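Mitogen-activated protein kinase kinase kinase 15 (Homo sapiens, PDB 6V0M) phosphorylates MAP kinase kinases as a member of the apoptosis signal-regulating kinases, its sterile alpha-motif domain probably helping to assemble complexes among these kinases. Local coordinates at residues 22-27 with 46-51; 34-39 with 61-66; 4-9 with 29-34. All blocks are in the same frame, centred on the assembly; numbering follows the deposited sequence.

How the contacts relate
The three contacts tie together the five-helix bundle of a sterile alpha-motif domain. Contact 3 joins the first helix, 4-13, to the start of helix 31-37; contact 2 continues along that helix to the long C-terminal helix 50-70, the two sharing Ile34. Contact 1 sets helix 18-26 against the link between helices 40-45 and 50-70. Contacts 1 and 2 lie on opposite sides of the chain's centre, their own centres about 17 Å apart, whereas the centre of contact 3 lies about 12 Å from that of contact 1 and about 13 Å from that of contact 2, and it touches both. Contacts 3 and 2 follow one another along the chain, and contact 1 crosses both, so segments distant in sequence interlock within one compact domain.

Contact 1 (22-27 with 46-51); sequences EKIVEE and LRLRGG
Lys23 reaches from helix 18-26 to the backbone of Leu46 and makes the one hydrogen bond between residues 22-27 and 46-51. The ammonium Lys23 NZ donates to Leu46 O at 2.6 Å, meeting the oxygen nearly head-on, with a C=O...N angle of 169°. A bend at chi3 (69°) in an otherwise extended side chain turns the amine onto this carbonyl, and Lys23 CE follows it to within 3.0 Å of Leu46 O. The acceptor lies where helix 40-45 gives out: the next residue, Arg47, has positive phi and closes the helix with a Schellman motif. The lysine charge therefore sits by a helix C-terminus, where the dipole would probably favour it. The guanidinium of Arg47 carries a like charge but stays apart, with NH1 6.6 Å from Lys23 NZ.

The apolar contacts involve two leucines, one before and one after Arg47. Leu46 sends its CB toward residues 22-27, and its two methyls meet different neighbours: Leu46 CD1 comes to 4.3 Å from Ile24 CG1, while Leu46 CD2 lies 4.0 Å from Glu27 CG. Glu27, bent at chi2, offers this aliphatic carbon while the two side chains pass in opposing senses. Farther along, the methyls Ile24 CD1 and Leu48 CD2 meet at 4.4 Å.

Ile24 carries this surface contact inward, packing on Leu11 of helix 4-13 and on Tyr29, which Leu46 also touches. Leu48, just before helix 50-70, rests on Thr20, one turn before Ile24 in helix 18-26.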
# COMPACT_ATOMS: atom_id res chain seq x y z
N GLU A 22 -4.56 -6.58 -8.16
CA GLU A 22 -5.60 -7.61 -7.93
C GLU A 22 -5.42 -8.37 -6.64
O GLU A 22 -6.38 -8.56 -5.88
CB GLU A 22 -5.67 -8.59 -9.10
CG GLU A 22 -6.30 -7.99 -10.33
CD GLU A 22 -6.22 -8.88 -11.55
OE1 GLU A 22 -5.86 -10.07 -11.39
OE2 GLU A 22 -6.57 -8.40 -12.67
N LYS A 23 -4.17 -8.75 -6.35
CA LYS A 23 -3.83 -9.42 -5.13
C LYS A 23 -4.19 -8.61 -3.88
O LYS A 23 -4.83 -9.15 -2.92
CB LYS A 23 -2.33 -9.79 -5.13
CG LYS A 23 -2.06 -11.04 -5.89
CD LYS A 23 -0.56 -11.25 -6.13
CE LYS A 23 0.24 -11.55 -4.88
NZ LYS A 23 1.70 -11.34 -5.16
N ILE A 24 -3.81 -7.32 -3.87
CA ILE A 24 -4.13 -6.48 -2.75
C ILE A 24 -5.63 -6.26 -2.54
O ILE A 24 -6.18 -6.34 -1.41
CB ILE A 24 -3.36 -5.15 -2.88
CG1 ILE A 24 -1.88 -5.51 -2.75
CG2 ILE A 24 -3.77 -4.23 -1.78
CD1 ILE A 24 -0.93 -4.34 -3.01
N VAL A 25 -6.32 -6.01 -3.66
CA VAL A 25 -7.78 -5.84 -3.62
C VAL A 25 -8.47 -7.11 -3.15
O VAL A 25 -9.41 -7.07 -2.35
CB VAL A 25 -8.25 -5.38 -5.01
CG1 VAL A 25 -9.77 -5.60 -5.19
CG2 VAL A 25 -7.78 -3.92 -5.25
N GLU A 26 -8.02 -8.26 -3.64
CA GLU A 26 -8.66 -9.56 -3.23
C GLU A 26 -8.57 -9.82 -1.75
O GLU A 26 -9.41 -10.47 -1.21
CB GLU A 26 -8.04 -10.70 -3.99
CG GLU A 26 -8.47 -10.69 -5.44
CD GLU A 26 -7.73 -11.71 -6.27
OE1 GLU A 26 -6.81 -12.36 -5.73
OE2 GLU A 26 -8.06 -11.85 -7.48
N GLU A 27 -7.55 -9.26 -1.07
CA GLU A 27 -7.44 -9.35 0.38
C GLU A 27 -8.28 -8.35 1.13
O GLU A 27 -8.42 -8.44 2.35
CB GLU A 27 -5.97 -9.21 0.82
CG GLU A 27 -5.03 -10.30 0.39
CD GLU A 27 -5.47 -11.70 0.82
OE1 GLU A 27 -5.98 -11.91 1.94
OE2 GLU A 27 -5.37 -12.60 -0.03
N LEU A 46 2.42 -11.07 0.95
CA LEU A 46 1.75 -10.90 -0.33
C LEU A 46 2.65 -11.22 -1.50
O LEU A 46 2.19 -11.24 -2.62
CB LEU A 46 1.27 -9.45 -0.49
CG LEU A 46 0.10 -9.04 0.39
CD1 LEU A 46 0.12 -7.53 0.53
CD2 LEU A 46 -1.15 -9.58 -0.30
N ARG A 47 3.93 -11.48 -1.22
CA ARG A 47 4.96 -11.72 -2.23
C ARG A 47 5.12 -10.58 -3.24
O ARG A 47 5.38 -10.83 -4.44
CB ARG A 47 4.73 -13.04 -2.96
CG ARG A 47 4.72 -14.20 -1.97
CD ARG A 47 4.43 -15.44 -2.73
NE ARG A 47 4.52 -16.63 -1.90
CZ ARG A 47 3.48 -17.34 -1.46
NH1 ARG A 47 2.23 -16.97 -1.73
NH2 ARG A 47 3.69 -18.44 -0.74
N LEU A 48 5.12 -9.35 -2.73
CA LEU A 48 5.45 -8.19 -3.52
C LEU A 48 6.90 -8.25 -3.92
O LEU A 48 7.77 -8.64 -3.14
CB LEU A 48 5.13 -6.86 -2.85
CG LEU A 48 3.78 -6.42 -2.30
CD1 LEU A 48 3.80 -4.90 -2.19
CD2 LEU A 48 2.67 -6.91 -3.15
N ARG A 49 7.16 -7.90 -5.19
CA ARG A 49 8.51 -7.74 -5.69
C ARG A 49 9.18 -6.52 -5.02
O ARG A 49 8.49 -5.56 -4.60
CB ARG A 49 8.47 -7.54 -7.20
CG ARG A 49 7.92 -8.71 -8.01
CD ARG A 49 7.98 -8.35 -9.49
NE ARG A 49 7.17 -9.22 -10.34
CZ ARG A 49 5.93 -8.94 -10.78
NH1 ARG A 49 5.29 -7.83 -10.45
NH2 ARG A 49 5.31 -9.82 -11.56
N GLY A 50 10.50 -6.61 -4.90
CA GLY A 50 11.32 -5.66 -4.12
C GLY A 50 11.11 -4.19 -4.46
O GLY A 50 11.03 -3.34 -3.57
N GLY A 51 11.08 -3.88 -5.76
CA GLY A 51 10.94 -2.51 -6.25
C GLY A 51 9.67 -1.86 -5.75
O GLY A 51 9.65 -0.78 -5.14

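Contact 2 (34-39 with 61-66); sequences ILNEIT and SQYRRA
The guanidinium of Arg64 has Asn36 O over one face, 3.5 Å above its plane, and the carbonyls of Leu35 and Ile38 at its edge; the Tyr63 ring likewise receives Asn36 OD1 at its edge. This is an arginine from the long C-terminal helix of the sterile alpha-motif fold bonding to the backbone of the C-terminal part of helix 31-37 and the turn that follows. Its chain is fully extended, carrying Arg64 NE to Leu35 O at 2.7 Å in a nearly straight bond (173°), although the donor stands above the carbonyl plane. End-on, NH1 and NH2 both donate to Ile38 O, and a weak bond runs from NH2 to Ile34 O. These bonds hold the guanidinium against rotation. An alanine here removes the donors, which would probably leave the Leu35 and Ile38 carbonyls without their mates and the turn freer to move. Beside the arginine, Leu35 CB packs on Tyr63 CE2 at 3.9 Å, and the asparagine amide, whose ND2 bonds to Ser32 O, is turned 72° from the ring. Of the two bonds to Ile38 O, the one from Arg64 NH2 is the shorter at 2.8 Å and lies on a carbonyl lone pair.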
# COMPACT_ATOMS: atom_id res chain seq x y z
N ILE A 34 -3.44 0.38 4.34
CA ILE A 34 -2.10 0.44 3.77
C ILE A 34 -1.34 1.59 4.45
O ILE A 34 -0.27 1.39 4.92
CB ILE A 34 -2.08 0.59 2.25
CG1 ILE A 34 -2.73 -0.65 1.53
CG2 ILE A 34 -0.72 0.73 1.72
CD1 ILE A 34 -2.20 -1.96 1.99
N LEU A 35 -2.00 2.75 4.54
CA LEU A 35 -1.34 3.94 5.14
C LEU A 35 -1.04 3.80 6.63
O LEU A 35 -0.03 4.31 7.13
CB LEU A 35 -2.20 5.16 4.89
CG LEU A 35 -2.35 5.58 3.43
CD1 LEU A 35 -3.40 6.70 3.39
CD2 LEU A 35 -1.06 5.90 2.72
N ASN A 36 -1.96 3.18 7.37
CA ASN A 36 -1.97 3.17 8.85
C ASN A 36 -1.62 1.84 9.56
O ASN A 36 -1.04 1.83 10.62
CB ASN A 36 -3.31 3.68 9.34
CG ASN A 36 -3.57 5.09 8.87
OD1 ASN A 36 -2.85 5.99 9.28
ND2 ASN A 36 -4.50 5.30 7.94
N GLU A 37 -1.99 0.69 8.97
CA GLU A 37 -2.01 -0.58 9.70
C GLU A 37 -1.01 -1.61 9.25
O GLU A 37 -0.49 -2.33 10.05
CB GLU A 37 -3.40 -1.25 9.56
CG GLU A 37 -4.59 -0.35 9.84
CD GLU A 37 -4.73 -0.10 11.31
OE1 GLU A 37 -4.85 -1.10 12.04
OE2 GLU A 37 -4.82 1.05 11.75
N ILE A 38 -0.76 -1.71 7.94
CA ILE A 38 0.12 -2.78 7.46
C ILE A 38 1.55 -2.66 7.92
O ILE A 38 2.06 -1.56 8.27
CB ILE A 38 0.12 -2.95 5.95
CG1 ILE A 38 0.69 -1.71 5.29
CG2 ILE A 38 -1.29 -3.38 5.51
CD1 ILE A 38 1.16 -1.84 3.90
N THR A 39 2.19 -3.82 8.00
CA THR A 39 3.59 -3.92 8.30
C THR A 39 4.29 -4.36 7.06
O THR A 39 3.67 -4.89 6.12
CB THR A 39 3.87 -4.89 9.43
OG1 THR A 39 3.57 -6.25 8.98
CG2 THR A 39 3.07 -4.50 10.67
N SER A 61 5.78 4.99 4.99
CA SER A 61 6.61 5.45 6.07
C SER A 61 6.67 6.99 6.16
O SER A 61 6.62 7.54 7.27
CB SER A 61 8.04 4.91 5.97
OG SER A 61 7.99 3.51 5.94
N GLN A 62 6.77 7.66 5.01
CA GLN A 62 6.75 9.14 4.98
C GLN A 62 5.43 9.71 5.47
O GLN A 62 5.40 10.75 6.20
CB GLN A 62 6.98 9.65 3.56
CG GLN A 62 8.36 9.35 3.02
CD GLN A 62 8.50 9.86 1.60
OE1 GLN A 62 8.26 11.05 1.33
NE2 GLN A 62 8.91 8.97 0.70
N TYR A 63 4.31 9.06 5.09
CA TYR A 63 3.00 9.45 5.56
C TYR A 63 2.94 9.32 7.08
O TYR A 63 2.53 10.27 7.76
CB TYR A 63 1.85 8.64 4.91
CG TYR A 63 0.54 8.93 5.52
CD1 TYR A 63 -0.11 10.20 5.30
CD2 TYR A 63 -0.02 8.06 6.43
CE1 TYR A 63 -1.29 10.48 5.93
CE2 TYR A 63 -1.25 8.30 7.01
CZ TYR A 63 -1.86 9.53 6.77
OH TYR A 63 -3.08 9.86 7.34
N ARG A 64 3.41 8.18 7.59
CA ARG A 64 3.33 7.92 9.03
C ARG A 64 4.24 8.85 9.85
O ARG A 64 3.87 9.35 10.95
CB ARG A 64 3.63 6.47 9.38
CG ARG A 64 2.63 5.48 8.73
CD ARG A 64 2.95 4.09 9.13
NE ARG A 64 2.01 3.15 8.47
CZ ARG A 64 2.04 1.83 8.57
NH1 ARG A 64 2.98 1.20 9.23
NH2 ARG A 64 1.13 1.10 7.90
N ARG A 65 5.42 9.12 9.29
CA ARG A 65 6.35 10.09 9.94
C ARG A 65 5.78 11.48 10.00
O ARG A 65 5.93 12.18 11.01
CB ARG A 65 7.72 10.07 9.29
CG ARG A 65 8.53 8.82 9.68
CD ARG A 65 10.02 8.88 9.32
NE ARG A 65 10.24 8.07 8.12
CZ ARG A 65 10.31 8.53 6.87
NH1 ARG A 65 10.33 9.85 6.62
NH2 ARG A 65 10.47 7.65 5.88
N ALA A 66 5.15 11.92 8.91
CA ALA A 66 4.54 13.23 8.84
C ALA A 66 3.39 13.36 9.83
O ALA A 66 3.28 14.41 10.51
CB ALA A 66 4.05 13.52 7.44

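Contact 3 (4-9 with 29-34); sequences DKELID and YTLSDI
Leu7 sets CG anti to its backbone N (chi1 172°), which carries its forked end onto the start of helix 31-37; Leu31 makes the same choice (chi1 -176°) and sends its CD2 to the backbone of Glu6. Glu6 instead holds CG between its backbone N and carbonyl carbon (chi1 60°), from where the extended chain carries the carboxylate across Leu31.

The two methyls of Leu7 have separate targets. Leu7 CD2 approaches Tyr29 O at 3.2 Å, a close van der Waals meeting, while Leu7 CD1 lies over the beginning of the helix, 4.0 Å from Leu31 N and 4.2 Å from Ile34 CG1. Leu31 replies with CD2, which rests 3.8 Å from Glu6 O. Backbones come near enough here for Leu7 and Leu31 to have their CA atoms 4.9 Å apart. Val25 of helix 18-26 also packs on Leu7, and Trp10 of helix 4-13 on Leu31 and Ile34, drawing the contact into the helical bundle.

The polar link is made through water. One water donates both to Asp4 OD1 and to Tyr29 O, 2.6 Å from the latter; Asp4 OD2 bonds to Gly1 N. A second water accepts from Leu31 N at 2.9 Å and donates to Glu6 OE2. Thr30 and Asp33 form a capping box, Asp33 N donating to Thr30 OG1 and Thr30 N to Asp33 OD2.

The helix start is thus capped from within its own turn, and the second water links it to the carboxylate of Glu6, whose negative charge would probably suit the positive end of the helix dipole.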
# COMPACT_ATOMS: atom_id res chain seq x y z
N ASP A 4 -12.44 1.03 -3.62
CA ASP A 4 -11.23 0.55 -4.21
C ASP A 4 -10.64 1.49 -5.27
O ASP A 4 -9.46 1.37 -5.56
CB ASP A 4 -11.41 -0.82 -4.78
CG ASP A 4 -11.38 -1.88 -3.68
OD1 ASP A 4 -10.81 -1.61 -2.59
OD2 ASP A 4 -11.93 -2.97 -3.90
N LYS A 5 -11.44 2.39 -5.84
CA LYS A 5 -10.90 3.32 -6.83
C LYS A 5 -9.75 4.13 -6.19
O LYS A 5 -8.70 4.27 -6.80
CB LYS A 5 -11.94 4.24 -7.44
CG LYS A 5 -11.35 5.12 -8.54
CD LYS A 5 -12.36 6.13 -9.02
CE LYS A 5 -11.67 7.40 -9.51
NZ LYS A 5 -10.75 7.14 -10.63
N GLU A 6 -9.96 4.64 -4.98
CA GLU A 6 -8.91 5.43 -4.28
C GLU A 6 -7.64 4.60 -4.02
O GLU A 6 -6.52 5.07 -4.22
CB GLU A 6 -9.42 6.08 -2.99
CG GLU A 6 -9.95 5.18 -1.88
CD GLU A 6 -10.00 5.86 -0.48
OE1 GLU A 6 -9.95 7.12 -0.35
OE2 GLU A 6 -10.12 5.10 0.51
N LEU A 7 -7.84 3.35 -3.61
CA LEU A 7 -6.76 2.40 -3.38
C LEU A 7 -6.03 2.12 -4.66
O LEU A 7 -4.82 2.16 -4.70
CB LEU A 7 -7.32 1.11 -2.76
CG LEU A 7 -6.33 -0.08 -2.63
CD1 LEU A 7 -5.23 0.29 -1.69
CD2 LEU A 7 -7.01 -1.39 -2.27
N ILE A 8 -6.76 1.74 -5.70
CA ILE A 8 -6.17 1.37 -6.99
C ILE A 8 -5.34 2.53 -7.58
O ILE A 8 -4.19 2.32 -8.05
CB ILE A 8 -7.24 0.90 -7.93
CG1 ILE A 8 -7.76 -0.48 -7.45
CG2 ILE A 8 -6.73 0.82 -9.37
CD1 ILE A 8 -9.00 -0.99 -8.21
N ASP A 9 -5.89 3.75 -7.53
CA ASP A 9 -5.19 4.91 -8.06
C ASP A 9 -3.86 5.18 -7.33
O ASP A 9 -2.86 5.46 -7.96
CB ASP A 9 -6.08 6.15 -8.01
CG ASP A 9 -7.21 6.11 -9.02
OD1 ASP A 9 -7.19 5.28 -9.99
OD2 ASP A 9 -8.14 6.93 -8.82
N TYR A 29 -7.86 -5.20 1.49
CA TYR A 29 -7.13 -3.99 2.02
C TYR A 29 -7.81 -2.71 1.52
O TYR A 29 -8.20 -2.60 0.40
CB TYR A 29 -5.67 -3.96 1.64
CG TYR A 29 -4.76 -4.95 2.33
CD1 TYR A 29 -4.35 -4.76 3.64
CD2 TYR A 29 -4.28 -6.06 1.69
CE1 TYR A 29 -3.48 -5.60 4.26
CE2 TYR A 29 -3.46 -6.97 2.34
CZ TYR A 29 -3.06 -6.72 3.63
OH TYR A 29 -2.26 -7.60 4.27
N THR A 30 -7.92 -1.73 2.41
CA THR A 30 -8.35 -0.36 2.05
C THR A 30 -7.08 0.46 2.05
O THR A 30 -6.03 0.07 2.61
CB THR A 30 -9.33 0.19 3.08
OG1 THR A 30 -8.68 0.30 4.35
CG2 THR A 30 -10.56 -0.66 3.29
N LEU A 31 -7.21 1.65 1.47
CA LEU A 31 -6.11 2.60 1.47
C LEU A 31 -5.78 2.92 2.92
O LEU A 31 -4.60 2.99 3.31
CB LEU A 31 -6.47 3.85 0.67
CG LEU A 31 -5.39 4.92 0.49
CD1 LEU A 31 -4.10 4.35 0.02
CD2 LEU A 31 -5.92 5.94 -0.52
N SER A 32 -6.81 3.09 3.76
CA SER A 32 -6.55 3.32 5.20
C SER A 32 -5.66 2.26 5.84
O SER A 32 -4.71 2.54 6.63
CB SER A 32 -7.86 3.42 5.97
OG SER A 32 -7.57 3.75 7.27
N ASP A 33 -5.95 0.99 5.53
CA ASP A 33 -5.16 -0.12 6.05
C ASP A 33 -3.68 0.04 5.63
O ASP A 33 -2.77 -0.28 6.44
CB ASP A 33 -5.67 -1.53 5.59
CG ASP A 33 -7.06 -1.87 6.02
OD1 ASP A 33 -7.50 -1.49 7.14
OD2 ASP A 33 -7.73 -2.65 5.27
N ILE A 34 -3.44 0.38 4.34
CA ILE A 34 -2.10 0.44 3.77
C ILE A 34 -1.34 1.59 4.45
O ILE A 34 -0.27 1.39 4.92
CB ILE A 34 -2.08 0.59 2.25
CG1 ILE A 34 -2.73 -0.65 1.53
CG2 ILE A 34 -0.72 0.73 1.72
CD1 ILE A 34 -2.20 -1.96 1.99
O HOH W 1 -10.15 -3.68 -0.97
O HOH W 2 -9.70 2.35 0.11